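Local coordinates for thin, isoform D (Drosophila melanogaster, PDB 6XG7), which probably acts as a zinc-binding ubiquitin-protein transferase of muscle, and is represented here by its NHL-repeat beta-propeller, a protein-binding domain, at residues K281-V286 / I294-R299; P189-V194 / I201-N206; L51-D56 / A287-G292; A109-H114 / Y141-T146; N255-F260 / K268-W273. All coordinates share one frame; numbering follows the deposited sequence.

Contact 1. Residues K281-V286 / I294-R299; sequences KGLEGV and ILVCDR
Strand 283-286 and strand 294-298 run antiparallel, their axes 4.8 Å apart, and the register slips by one residue between the Leu283-Asp298 and Val286-Val296 pairs. This is a beta bulge: Glu284 and Gly285 both bond to Cys297. Glu284 N donates to Cys297 O, and Cys297 N returns a nearly straight bond to Gly285 O (2.9 Å). Asp298 CG stands opposite the backbone N (chi1 -173°), and this brings the carboxylate to the other segment. Asp298 OD1 accepts from two successive amides, Lys281 N on the syn side at 2.8 Å and Gly282 N nearly in line with the C-O bond. OD2 is held by Asn301 and Arg303. With an alanine here, the amides of Lys281 and Gly282 would probably lose their shared acceptor and Arg303 its countercharge. Glu284 OE2 forms a salt bridge with Arg299 NH1 at 3.0 Å, the carboxylate and guanidinium planes 80° apart. The same oxygen also forms salt bridges with Arg49 and Arg237, while OE1 bonds to Tyr191 OH. Arg299 NH1 also donates to a water that bonds to Leu283 O. Among the apolar groups, Leu283 CD2 presses tightly on Val296 CG1 at 3.2 Å. Val286 CG2 lies beside Ile294 CG2. The arrangement is typical of the inner antiparallel strands of an NHL beta-propeller blade.

Contact 2. Residues P189-V194 / I201-N206; sequences PHYIAV and IVSDSN
Ser205 OG accepts a bond from His190 ND1 at 2.9 Å and is also bonded to Pro236 O. The contact is the antiparallel hairpin of strands 185-194 and 199-204 in one blade of the NHL beta-propeller. Ser205 begins the short 3-10 segment that follows the second strand. In His190, a chi1 of -77° lays the imidazole beside the backbone N, with ND1 facing the serine hydroxyl. The approach is skewed: the hydroxyl oxygen lies 33° out of the ring plane. ND1 also makes a weak bond to His188 O, and the ring meets Trp143 edge to face. A leucine in its place has no ring nitrogen, and Ser205 OG would probably lose the bond from ND1 and Trp143 one of its aromatic partners, Tyr191 being another. The backbones of His190 and Tyr191 both bond to Ser203. His190 N donates to Ser203 O at 3.2 Å, and Ser203 N donates to Tyr191 O at 3.0 Å. In one of its two conformers, Ser203 OG accepts from Tyr191 N and also bonds to Arg237 O. Tyr191 CB lies 3.7 Å from Ser203 OG. The two methyls of Val202 serve different neighbours. Val202 CG1 touches Pro189 CB at 3.8 Å, and Val202 CG2 lies 4.2 Å from Ile192 CD1. Ala193 and Ile201 form a hydrogen-bonded pair further along. Here Ile201 N meets Ala193 O at 2.7 Å, with an N-H...O angle of 175°.

Contact 3. Residues L51-D56 / A287-G292; sequences LAVGPD and AIMSNG
Val53 holds CG1 opposite its backbone N (chi1 174°), and this leaves CG2 as the branch that meets Ala287, Ile288 and Met289. Met289 CG takes the same place as that branch, beside the backbone N (chi1 -72°), and the chain runs on extended to the terminal methyl. The two groups touch at Val53 CG2 and Met289 CG, 4.1 Å apart. Val53 CG2 also lies 4.0 Å from Ala287 CB. On the backbone side, Val53 CG2 rests 3.7 Å from Ile288 O. Ala287 CB fills the middle of the contact. Ala287 CB is 4.1 Å from Ala52 CA and 4.3 Å from Leu51 CG. The segments are not hydrogen-bonded to each other, and the contact is apolar. Each strand finds its backbone partners within its own sheet: Ala52 bonds to Val60, and Ala287 bonds to Leu295. This is the packing of neighbouring blades in a beta-propeller. Strand 51-54 is the first strand of one blade, and strand 279-288 belongs to the last blade in the sequence. The contact therefore lies where the first and last blades in the sequence meet; strand 33-36, beside 303-306, closes the ring. Leu295, from the strand beside 279-288, touches Leu51, Val53 and Met289. Ile59, from the strand beside 51-54, touches Leu51 and Met289. Beyond the strand end, Met289 to Gly292 form a type I turn, closed by Gly292 N to Met289 O at 3.0 Å. Within that turn, Ser290 OG bonds to Asn57 ND2.

Contact 4. Residues A109-H114 / Y141-T146; sequences ADRYNH and YPWGVT
At the seam between two successive blades of the NHL beta-propeller, Arg111, Tyr112 and His114 pack on Tyr141, Pro142 and Trp143. Tyr141 N donates to His114 ND1 at 3.0 Å, close to the imidazole plane. The same histidine turns its edge onto the face of the Tyr141 ring in a T-shaped pair, with planes 66° apart. His114 CE1 comes to 3.4 Å from Tyr141 CD1. At that ring's edge, Tyr112 CD1 lies 3.9 Å from Tyr141 CE1. Arg111 runs extended, with CG opposite the backbone N (chi1 178°), and reaches the indole of Trp143. Arg111 NE lies 3.4 Å from Trp143 CZ3, but the guanidinium and ring planes are 48° apart. Trp143 CZ3 lies over one guanidinium face and Tyr112 OH over the opposite one, both toward the rim. Pro142 CD rests against Arg111 O at 3.6 Å. Pro142 O is buried with no polar partner. Ala109 CB points toward strand 142-147 and packs on Pro142 CB and Val145 CG1. Ile116 of strand 115-119 touches Ala109 and Pro142, strand 153-157 flanks strand 142-147 within its blade, and Trp143 reaches on to strand 185-194 of the next blade.

Contact 5. Residues N255-F260 / K268-W273; sequences NRIQIF and KTFGSW
Ile257 O takes two donors, Phe270 N at 3.1 Å in the carbonyl plane and Thr269 OG1 at 2.9 Å from above it. The hydroxyl gets there because OG1 sits opposite the threonine backbone N (chi1 -173°). Ile257 N in turn gives a bond to Phe270 O, at 2.9 Å. At the next hydrogen-bonded pair, Ile259 N donates to Lys268 O at 2.8 Å, and Lys268 N donates to Ile259 O at 3.2 Å. These bonds build the antiparallel hairpin of strands 256-260 and 266-273, the outer pair of a four-stranded propeller blade. A G1 beta bulge sets Asn255 and Arg256 together against Asp251. The long polar side chains find their partners beyond the hairpin. Arg256 NE forms a salt bridge with Asp251 OD2, and its NH2 donates to Gln232 O and Asp229 O. Gln258 OE1 accepts from Gly231 N, while its NE2 serves Gln232 O and Asp251 OD2. Lys268 NZ bonds to Leu26 O, near the N terminus. On the face with Ile257, Ile259 and Phe270, Ile257 CB lies over the Phe270 ring in a CH-pi contact, 4.0 Å from the ring centroid. Ile259 CD1 meets the edge of that ring at CE1.

Overall arrangement
From the N terminus, contact 3 opens first, at 51-56. It closes only at 287-292, after 230 intervening residues, and packs the first blade in the sequence on the last. Contacts 4, 2 and 5 lie in series inside that long loop. Contact 4 joins two successive blades, while contacts 2 and 5 close hairpins within blades. Contact 1 closes the hairpin of the last blade and crosses contact 3; both use strand 279-288. Contacts 1 and 5 are hairpins of adjoining blades, linked where strands 266-273 and 279-288 run side by side. Toward the centre, contacts 1 and 2 meet through Tyr191 and Glu284, and His190 O accepts from Gly144 N of contact 4.

Contact 1. Residues K281-V286 / I294-R299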
# COMPACT_ATOMS: atom_id res chain seq x y z
N LYS A 281 -2.09 -4.98 -15.77
CA LYS A 281 -3.15 -4.14 -16.34
C LYS A 281 -3.72 -3.08 -15.42
O LYS A 281 -4.30 -2.10 -15.92
CB LYS A 281 -4.31 -4.99 -16.88
CG LYS A 281 -3.99 -5.62 -18.22
CD LYS A 281 -5.18 -6.26 -18.88
CE LYS A 281 -4.81 -6.82 -20.23
NZ LYS A 281 -5.98 -7.43 -20.91
N GLY A 282 -3.65 -3.25 -14.11
CA GLY A 282 -4.15 -2.22 -13.22
C GLY A 282 -3.54 -2.33 -11.83
O GLY A 282 -4.14 -2.91 -10.93
N LEU A 283 -2.34 -1.78 -11.66
CA LEU A 283 -1.59 -1.97 -10.42
C LEU A 283 -2.22 -1.24 -9.25
O LEU A 283 -2.70 -0.11 -9.38
CB LEU A 283 -0.18 -1.44 -10.60
CG LEU A 283 0.71 -2.22 -11.57
CD1 LEU A 283 2.07 -1.56 -11.72
CD2 LEU A 283 0.85 -3.67 -11.12
N GLU A 284 -2.16 -1.88 -8.08
CA GLU A 284 -2.59 -1.30 -6.82
C GLU A 284 -1.43 -1.36 -5.83
O GLU A 284 -0.43 -0.68 -6.02
CB GLU A 284 -3.86 -2.01 -6.34
CG GLU A 284 -5.09 -1.67 -7.17
CD GLU A 284 -5.70 -0.32 -6.82
OE1 GLU A 284 -5.18 0.41 -5.95
OE2 GLU A 284 -6.73 0.02 -7.44
N GLY A 285 -1.55 -2.18 -4.78
CA GLY A 285 -0.53 -2.22 -3.76
C GLY A 285 0.76 -2.89 -4.20
O GLY A 285 0.81 -3.68 -5.15
N VAL A 286 1.83 -2.58 -3.46
CA VAL A 286 3.14 -3.18 -3.65
C VAL A 286 3.72 -3.40 -2.26
O VAL A 286 3.41 -2.67 -1.32
CB VAL A 286 4.05 -2.32 -4.55
CG1 VAL A 286 4.38 -1.02 -3.89
CG2 VAL A 286 5.32 -3.05 -4.97
N ILE A 294 9.67 -8.74 -4.53
CA ILE A 294 8.72 -7.65 -4.69
C ILE A 294 7.36 -8.27 -5.01
O ILE A 294 7.25 -9.08 -5.93
CB ILE A 294 9.16 -6.71 -5.82
CG1 ILE A 294 10.53 -6.11 -5.54
CG2 ILE A 294 8.12 -5.59 -6.02
CD1 ILE A 294 11.13 -5.43 -6.76
N LEU A 295 6.34 -7.87 -4.26
CA LEU A 295 4.98 -8.35 -4.43
C LEU A 295 4.15 -7.22 -5.02
O LEU A 295 4.23 -6.09 -4.54
CB LEU A 295 4.33 -8.72 -3.08
CG LEU A 295 4.95 -9.63 -2.05
CD1 LEU A 295 6.28 -9.17 -1.64
CD2 LEU A 295 4.01 -9.67 -0.87
N VAL A 296 3.31 -7.54 -5.99
CA VAL A 296 2.57 -6.54 -6.77
C VAL A 296 1.12 -7.01 -6.91
O VAL A 296 0.88 -8.15 -7.33
CB VAL A 296 3.25 -6.40 -8.15
CG1 VAL A 296 2.57 -5.40 -9.03
CG2 VAL A 296 4.76 -6.05 -8.01
N CYS A 297 0.20 -6.17 -6.55
CA CYS A 297 -1.22 -6.47 -6.82
C CYS A 297 -1.71 -5.86 -8.18
O CYS A 297 -1.55 -4.64 -8.60
CB CYS A 297 -2.01 -5.77 -5.75
SG CYS A 297 -3.73 -6.11 -6.09
N ASP A 298 -2.10 -6.77 -9.09
CA ASP A 298 -2.53 -6.46 -10.46
C ASP A 298 -4.05 -6.58 -10.44
O ASP A 298 -4.61 -7.64 -10.72
CB ASP A 298 -1.82 -7.48 -11.41
CG ASP A 298 -2.03 -7.20 -12.89
OD1 ASP A 298 -2.50 -6.11 -13.25
OD2 ASP A 298 -1.70 -8.10 -13.69
N ARG A 299 -4.72 -5.50 -10.02
CA ARG A 299 -6.15 -5.55 -9.70
C ARG A 299 -6.98 -6.04 -10.89
O ARG A 299 -7.91 -6.83 -10.72
CB ARG A 299 -6.64 -4.16 -9.28
CG ARG A 299 -8.11 -4.08 -8.84
CD ARG A 299 -8.69 -2.66 -9.00
NE ARG A 299 -8.70 -2.29 -10.42
CZ ARG A 299 -7.87 -1.41 -11.00
NH1 ARG A 299 -6.98 -0.74 -10.29
NH2 ARG A 299 -7.95 -1.20 -12.30
O HOH W 1 -4.84 0.75 -11.19

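Contact 2. Residues P189-V194 / I201-N206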
# COMPACT_ATOMS: atom_id res chain seq x y z
N PRO A 189 -4.22 11.27 -2.95
CA PRO A 189 -3.16 10.34 -2.53
C PRO A 189 -3.78 8.98 -2.22
O PRO A 189 -4.86 8.89 -1.63
CB PRO A 189 -2.61 11.00 -1.27
CG PRO A 189 -3.83 11.71 -0.68
CD PRO A 189 -4.55 12.24 -1.89
N HIS A 190 -3.09 7.92 -2.64
CA HIS A 190 -3.60 6.57 -2.46
C HIS A 190 -2.80 5.74 -1.46
O HIS A 190 -3.39 5.20 -0.53
CB HIS A 190 -3.67 5.82 -3.80
CG HIS A 190 -4.84 6.21 -4.65
ND1 HIS A 190 -4.88 7.39 -5.35
CD2 HIS A 190 -6.02 5.59 -4.89
CE1 HIS A 190 -6.02 7.47 -6.02
NE2 HIS A 190 -6.73 6.39 -5.76
N TYR A 191 -1.50 5.57 -1.64
CA TYR A 191 -0.73 4.65 -0.82
C TYR A 191 0.41 5.36 -0.11
O TYR A 191 0.77 6.51 -0.42
CB TYR A 191 -0.25 3.46 -1.65
CG TYR A 191 -1.36 2.54 -2.10
CD1 TYR A 191 -1.80 1.50 -1.29
CD2 TYR A 191 -1.96 2.68 -3.36
CE1 TYR A 191 -2.81 0.64 -1.70
CE2 TYR A 191 -2.98 1.82 -3.78
CZ TYR A 191 -3.39 0.80 -2.94
OH TYR A 191 -4.39 -0.07 -3.33
N ILE A 192 0.98 4.66 0.87
CA ILE A 192 1.89 5.27 1.83
C ILE A 192 2.85 4.23 2.38
O ILE A 192 2.52 3.06 2.54
CB ILE A 192 1.06 5.98 2.94
CG1 ILE A 192 1.93 6.79 3.90
CG2 ILE A 192 0.20 4.96 3.71
CD1 ILE A 192 1.07 7.74 4.73
N ALA A 193 4.05 4.69 2.73
CA ALA A 193 5.06 3.87 3.37
C ALA A 193 5.86 4.78 4.30
O ALA A 193 5.96 5.98 4.07
CB ALA A 193 5.99 3.21 2.35
N VAL A 194 6.42 4.21 5.35
CA VAL A 194 7.26 4.95 6.29
C VAL A 194 8.59 4.21 6.42
O VAL A 194 8.62 3.01 6.71
CB VAL A 194 6.58 5.12 7.66
CG1 VAL A 194 7.50 5.88 8.61
CG2 VAL A 194 5.29 5.89 7.53
N ILE A 201 6.39 8.40 2.90
CA ILE A 201 6.46 8.37 1.44
C ILE A 201 5.03 8.18 0.94
O ILE A 201 4.40 7.17 1.25
CB ILE A 201 7.37 7.22 0.98
CG1 ILE A 201 8.78 7.38 1.56
CG2 ILE A 201 7.37 7.12 -0.54
CD1 ILE A 201 9.49 6.04 1.72
N VAL A 202 4.53 9.15 0.18
CA VAL A 202 3.13 9.19 -0.22
C VAL A 202 3.03 9.20 -1.74
O VAL A 202 3.68 10.01 -2.41
CB VAL A 202 2.43 10.44 0.36
CG1 VAL A 202 0.96 10.48 -0.09
CG2 VAL A 202 2.57 10.47 1.89
N SER A 203 2.22 8.30 -2.30
CA SER A 203 1.94 8.35 -3.73
C SER A 203 0.85 9.38 -3.97
O SER A 203 -0.31 9.20 -3.58
CB SER A 203 1.58 7.00 -4.34
OG SER A 203 0.42 6.45 -3.76
N ASP A 204 1.24 10.48 -4.60
CA ASP A 204 0.38 11.64 -4.82
C ASP A 204 -0.19 11.49 -6.22
O ASP A 204 0.27 12.11 -7.18
CB ASP A 204 1.22 12.89 -4.64
CG ASP A 204 0.41 14.16 -4.71
OD1 ASP A 204 -0.84 14.06 -4.74
OD2 ASP A 204 1.02 15.26 -4.75
N SER A 205 -1.21 10.63 -6.33
CA SER A 205 -1.54 10.01 -7.62
C SER A 205 -1.85 11.03 -8.70
O SER A 205 -1.31 10.94 -9.81
CB SER A 205 -2.68 9.02 -7.44
OG SER A 205 -2.33 8.10 -6.42
N ASN A 206 -2.73 11.99 -8.43
CA ASN A 206 -3.17 12.88 -9.50
C ASN A 206 -2.16 13.99 -9.78
O ASN A 206 -2.36 14.75 -10.73
CB ASN A 206 -4.56 13.47 -9.21
CG ASN A 206 -5.68 12.53 -9.62
OD1 ASN A 206 -5.47 11.36 -9.91
ND2 ASN A 206 -6.88 13.07 -9.67

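Contact 3. Residues L51-D56 / A287-G292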
# COMPACT_ATOMS: atom_id res chain seq x y z
N LEU A 51 -1.68 -4.55 -0.36
CA LEU A 51 -0.83 -5.71 -0.13
C LEU A 51 0.13 -5.38 1.01
O LEU A 51 0.59 -4.26 1.14
CB LEU A 51 -0.02 -5.92 -1.41
CG LEU A 51 0.75 -7.17 -1.72
CD1 LEU A 51 -0.14 -8.38 -1.56
CD2 LEU A 51 1.26 -7.04 -3.15
N ALA A 52 0.46 -6.39 1.80
CA ALA A 52 1.43 -6.20 2.86
C ALA A 52 2.20 -7.49 3.05
O ALA A 52 1.74 -8.56 2.68
CB ALA A 52 0.75 -5.81 4.17
N VAL A 53 3.38 -7.38 3.68
CA VAL A 53 4.13 -8.54 4.13
C VAL A 53 4.00 -8.63 5.65
O VAL A 53 4.18 -7.63 6.36
CB VAL A 53 5.60 -8.50 3.67
CG1 VAL A 53 6.40 -9.64 4.28
CG2 VAL A 53 5.64 -8.63 2.17
N GLY A 54 3.66 -9.82 6.13
CA GLY A 54 3.53 -10.06 7.54
C GLY A 54 4.67 -10.92 8.05
O GLY A 54 5.64 -11.18 7.34
N PRO A 55 4.56 -11.38 9.30
CA PRO A 55 5.61 -12.23 9.88
C PRO A 55 5.94 -13.41 8.97
O PRO A 55 5.06 -13.97 8.31
CB PRO A 55 5.00 -12.72 11.19
CG PRO A 55 3.93 -11.78 11.52
CD PRO A 55 3.44 -11.18 10.23
N ASP A 56 7.20 -13.80 8.97
CA ASP A 56 7.62 -14.99 8.23
C ASP A 56 7.40 -14.83 6.72
O ASP A 56 7.16 -15.80 6.00
CB ASP A 56 6.90 -16.21 8.79
CG ASP A 56 7.62 -17.49 8.51
OD1 ASP A 56 8.83 -17.44 8.18
OD2 ASP A 56 6.96 -18.54 8.64
N ALA A 287 4.55 -4.44 -2.13
CA ALA A 287 5.21 -4.73 -0.86
C ALA A 287 6.52 -5.45 -1.15
O ALA A 287 6.76 -5.92 -2.26
CB ALA A 287 4.30 -5.56 0.07
N ILE A 288 7.38 -5.53 -0.13
CA ILE A 288 8.72 -6.09 -0.27
C ILE A 288 8.99 -7.07 0.87
O ILE A 288 8.82 -6.73 2.05
CB ILE A 288 9.78 -4.95 -0.35
CG1 ILE A 288 11.20 -5.47 -0.57
CG2 ILE A 288 9.75 -4.04 0.85
CD1 ILE A 288 11.42 -6.06 -1.92
N MET A 289 9.36 -8.30 0.52
CA MET A 289 9.73 -9.31 1.51
C MET A 289 11.15 -9.05 2.00
O MET A 289 11.93 -8.33 1.39
CB MET A 289 9.71 -10.72 0.92
CG MET A 289 8.34 -11.32 0.63
SD MET A 289 8.45 -13.00 -0.03
CE MET A 289 6.75 -13.40 -0.32
N SER A 290 11.50 -9.72 3.11
CA SER A 290 12.81 -9.53 3.72
C SER A 290 13.94 -9.99 2.82
O SER A 290 15.08 -9.56 3.02
CB SER A 290 12.88 -10.27 5.05
OG SER A 290 12.86 -11.67 4.86
N ASN A 291 13.67 -10.86 1.85
CA ASN A 291 14.70 -11.35 0.94
C ASN A 291 14.74 -10.57 -0.37
O ASN A 291 15.46 -10.97 -1.30
CB ASN A 291 14.45 -12.83 0.64
CG ASN A 291 13.07 -13.08 0.06
OD1 ASN A 291 12.41 -12.17 -0.42
ND2 ASN A 291 12.64 -14.33 0.11
N GLY A 292 13.99 -9.48 -0.47
CA GLY A 292 14.00 -8.68 -1.67
C GLY A 292 12.97 -9.07 -2.71
O GLY A 292 12.93 -8.44 -3.77

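Contact 4. Residues A109-H114 / Y141-T146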
# COMPACT_ATOMS: atom_id res chain seq x y z
N ALA A 109 -7.63 -0.34 6.18
CA ALA A 109 -8.36 0.86 5.78
C ALA A 109 -9.68 0.41 5.15
O ALA A 109 -9.71 -0.12 4.03
CB ALA A 109 -7.54 1.71 4.82
N ASP A 110 -10.76 0.61 5.89
CA ASP A 110 -12.08 0.09 5.53
C ASP A 110 -12.81 1.17 4.74
O ASP A 110 -13.65 1.90 5.24
CB ASP A 110 -12.81 -0.30 6.81
CG ASP A 110 -14.06 -1.08 6.57
OD1 ASP A 110 -14.36 -1.40 5.39
OD2 ASP A 110 -14.76 -1.36 7.57
N ARG A 111 -12.47 1.25 3.45
CA ARG A 111 -12.74 2.38 2.57
C ARG A 111 -14.16 2.93 2.70
O ARG A 111 -14.34 4.11 3.01
CB ARG A 111 -12.44 1.95 1.13
CG ARG A 111 -12.71 3.00 0.07
CD ARG A 111 -12.55 2.37 -1.33
NE ARG A 111 -13.03 3.23 -2.41
CZ ARG A 111 -13.31 2.81 -3.64
NH1 ARG A 111 -13.16 1.53 -3.95
NH2 ARG A 111 -13.73 3.66 -4.56
N TYR A 112 -15.17 2.11 2.40
CA TYR A 112 -16.54 2.61 2.32
C TYR A 112 -17.23 2.71 3.68
O TYR A 112 -18.34 3.25 3.76
CB TYR A 112 -17.39 1.78 1.35
CG TYR A 112 -17.17 2.03 -0.13
CD1 TYR A 112 -16.84 3.29 -0.65
CD2 TYR A 112 -17.35 0.99 -1.03
CE1 TYR A 112 -16.68 3.49 -2.03
CE2 TYR A 112 -17.20 1.17 -2.38
CZ TYR A 112 -16.86 2.41 -2.88
OH TYR A 112 -16.73 2.53 -4.24
N ASN A 113 -16.59 2.24 4.74
CA ASN A 113 -17.03 2.55 6.09
C ASN A 113 -16.26 3.71 6.70
O ASN A 113 -16.52 4.08 7.84
CB ASN A 113 -16.92 1.32 6.98
CG ASN A 113 -17.93 0.26 6.61
OD1 ASN A 113 -19.10 0.56 6.32
ND2 ASN A 113 -17.50 -0.99 6.64
N HIS A 114 -15.30 4.29 5.96
CA HIS A 114 -14.59 5.49 6.40
C HIS A 114 -14.03 5.31 7.80
O HIS A 114 -14.16 6.18 8.68
CB HIS A 114 -15.47 6.73 6.27
CG HIS A 114 -16.01 6.88 4.89
ND1 HIS A 114 -15.31 7.52 3.88
CD2 HIS A 114 -17.16 6.43 4.34
CE1 HIS A 114 -16.03 7.47 2.77
NE2 HIS A 114 -17.15 6.82 3.02
N TYR A 141 -12.79 8.34 2.58
CA TYR A 141 -12.21 7.25 1.80
C TYR A 141 -10.77 7.00 2.23
O TYR A 141 -9.82 7.29 1.47
CB TYR A 141 -12.30 7.48 0.29
CG TYR A 141 -13.71 7.80 -0.14
CD1 TYR A 141 -14.68 6.80 -0.32
CD2 TYR A 141 -14.09 9.11 -0.35
CE1 TYR A 141 -15.98 7.12 -0.69
CE2 TYR A 141 -15.38 9.44 -0.70
CZ TYR A 141 -16.31 8.45 -0.88
OH TYR A 141 -17.58 8.82 -1.24
N PRO A 142 -10.55 6.46 3.42
CA PRO A 142 -9.19 6.05 3.78
C PRO A 142 -8.74 4.95 2.84
O PRO A 142 -9.50 4.03 2.52
CB PRO A 142 -9.35 5.54 5.21
CG PRO A 142 -10.74 5.01 5.27
CD PRO A 142 -11.55 5.93 4.37
N TRP A 143 -7.50 5.05 2.38
CA TRP A 143 -7.01 4.17 1.33
C TRP A 143 -5.76 3.44 1.82
O TRP A 143 -5.87 2.40 2.48
CB TRP A 143 -6.80 4.95 0.02
CG TRP A 143 -6.81 4.04 -1.19
CD1 TRP A 143 -5.83 3.16 -1.57
CD2 TRP A 143 -7.87 3.89 -2.14
NE1 TRP A 143 -6.21 2.49 -2.70
CE2 TRP A 143 -7.45 2.91 -3.07
CE3 TRP A 143 -9.12 4.48 -2.30
CZ2 TRP A 143 -8.24 2.51 -4.15
CZ3 TRP A 143 -9.90 4.09 -3.39
CH2 TRP A 143 -9.45 3.13 -4.30
N GLY A 144 -4.57 3.96 1.56
CA GLY A 144 -3.38 3.32 2.08
C GLY A 144 -3.23 3.51 3.58
O GLY A 144 -3.65 4.52 4.16
N VAL A 145 -2.59 2.52 4.20
CA VAL A 145 -2.29 2.55 5.63
C VAL A 145 -0.94 1.88 5.85
O VAL A 145 -0.59 0.91 5.18
CB VAL A 145 -3.44 1.92 6.46
CG1 VAL A 145 -3.62 0.45 6.13
CG2 VAL A 145 -3.21 2.15 7.94
N THR A 146 -0.16 2.43 6.77
CA THR A 146 1.11 1.82 7.15
C THR A 146 1.40 2.15 8.61
O THR A 146 0.68 2.93 9.25
CB THR A 146 2.24 2.26 6.21
OG1 THR A 146 3.37 1.39 6.39
CG2 THR A 146 2.64 3.71 6.48

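Contact 5. Residues N255-F260 / K268-W273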
# COMPACT_ATOMS: atom_id res chain seq x y z
N ASN A 255 1.86 0.92 -16.30
CA ASN A 255 1.84 -0.54 -16.21
C ASN A 255 3.22 -1.11 -15.91
O ASN A 255 3.70 -2.05 -16.56
CB ASN A 255 1.22 -1.13 -17.47
CG ASN A 255 -0.19 -0.64 -17.68
OD1 ASN A 255 -1.11 -1.00 -16.93
ND2 ASN A 255 -0.37 0.24 -18.64
N ARG A 256 3.87 -0.55 -14.88
CA ARG A 256 5.23 -0.95 -14.54
C ARG A 256 5.52 -0.66 -13.08
O ARG A 256 4.86 0.15 -12.43
CB ARG A 256 6.25 -0.23 -15.42
CG ARG A 256 6.32 1.26 -15.18
CD ARG A 256 7.18 1.97 -16.20
NE ARG A 256 7.17 3.41 -15.96
CZ ARG A 256 7.91 4.28 -16.63
NH1 ARG A 256 8.73 3.84 -17.58
NH2 ARG A 256 7.84 5.57 -16.36
N ILE A 257 6.53 -1.37 -12.56
CA ILE A 257 7.11 -1.10 -11.25
C ILE A 257 8.39 -0.32 -11.47
O ILE A 257 9.17 -0.65 -12.37
CB ILE A 257 7.41 -2.41 -10.51
CG1 ILE A 257 6.12 -3.21 -10.27
CG2 ILE A 257 8.17 -2.16 -9.23
CD1 ILE A 257 5.04 -2.48 -9.59
N GLN A 258 8.62 0.71 -10.67
CA GLN A 258 9.89 1.42 -10.65
C GLN A 258 10.51 1.32 -9.27
O GLN A 258 9.81 1.35 -8.25
CB GLN A 258 9.71 2.88 -11.05
CG GLN A 258 9.23 3.07 -12.46
CD GLN A 258 9.40 4.49 -12.91
OE1 GLN A 258 10.51 4.99 -12.99
NE2 GLN A 258 8.29 5.16 -13.19
N ILE A 259 11.84 1.20 -9.25
CA ILE A 259 12.63 1.11 -8.02
C ILE A 259 13.57 2.30 -8.00
O ILE A 259 14.20 2.61 -9.02
CB ILE A 259 13.44 -0.20 -7.97
CG1 ILE A 259 12.53 -1.40 -8.27
CG2 ILE A 259 14.14 -0.33 -6.60
CD1 ILE A 259 13.30 -2.74 -8.32
N PHE A 260 13.70 2.93 -6.83
CA PHE A 260 14.56 4.08 -6.63
C PHE A 260 15.53 3.79 -5.50
O PHE A 260 15.19 3.10 -4.53
CB PHE A 260 13.71 5.31 -6.27
CG PHE A 260 12.77 5.70 -7.36
CD1 PHE A 260 11.54 5.07 -7.49
CD2 PHE A 260 13.15 6.63 -8.32
CE1 PHE A 260 10.70 5.37 -8.53
CE2 PHE A 260 12.32 6.93 -9.37
CZ PHE A 260 11.09 6.30 -9.48
N LYS A 268 15.70 1.18 -11.46
CA LYS A 268 15.25 0.07 -12.29
C LYS A 268 13.75 0.17 -12.55
O LYS A 268 12.99 0.60 -11.68
CB LYS A 268 15.55 -1.23 -11.53
CG LYS A 268 15.00 -2.47 -12.11
CD LYS A 268 15.77 -2.91 -13.33
CE LYS A 268 15.30 -4.28 -13.71
NZ LYS A 268 16.06 -4.83 -14.82
N THR A 269 13.33 -0.27 -13.73
CA THR A 269 11.92 -0.50 -14.00
C THR A 269 11.73 -1.85 -14.67
O THR A 269 12.61 -2.35 -15.39
CB THR A 269 11.29 0.65 -14.83
OG1 THR A 269 9.87 0.45 -14.92
CG2 THR A 269 11.88 0.72 -16.23
N PHE A 270 10.56 -2.45 -14.43
CA PHE A 270 10.15 -3.65 -15.13
C PHE A 270 8.63 -3.68 -15.23
O PHE A 270 7.92 -3.06 -14.44
CB PHE A 270 10.69 -4.93 -14.46
CG PHE A 270 10.18 -5.17 -13.06
CD1 PHE A 270 10.82 -4.61 -11.96
CD2 PHE A 270 9.07 -5.96 -12.84
CE1 PHE A 270 10.36 -4.85 -10.68
CE2 PHE A 270 8.61 -6.20 -11.55
CZ PHE A 270 9.28 -5.64 -10.47
N GLY A 271 8.15 -4.40 -16.22
CA GLY A 271 6.74 -4.58 -16.45
C GLY A 271 6.23 -3.77 -17.64
O GLY A 271 6.78 -2.72 -17.99
N SER A 272 5.17 -4.28 -18.26
CA SER A 272 4.46 -3.61 -19.34
C SER A 272 3.02 -4.11 -19.35
O SER A 272 2.66 -5.04 -18.63
CB SER A 272 5.13 -3.85 -20.68
OG SER A 272 5.24 -5.23 -20.91
N TRP A 273 2.20 -3.50 -20.20
CA TRP A 273 0.78 -3.81 -20.24
C TRP A 273 0.51 -5.23 -20.71
O TRP A 273 1.05 -5.67 -21.73
CB TRP A 273 0.08 -2.81 -21.17
CG TRP A 273 -1.39 -2.99 -21.24
CD1 TRP A 273 -2.32 -2.51 -20.35
CD2 TRP A 273 -2.13 -3.70 -22.24
NE1 TRP A 273 -3.58 -2.87 -20.75
CE2 TRP A 273 -3.49 -3.61 -21.90
CE3 TRP A 273 -1.76 -4.41 -23.39
CZ2 TRP A 273 -4.49 -4.19 -22.67
CZ3 TRP A 273 -2.77 -4.99 -24.16
CH2 TRP A 273 -4.11 -4.88 -23.79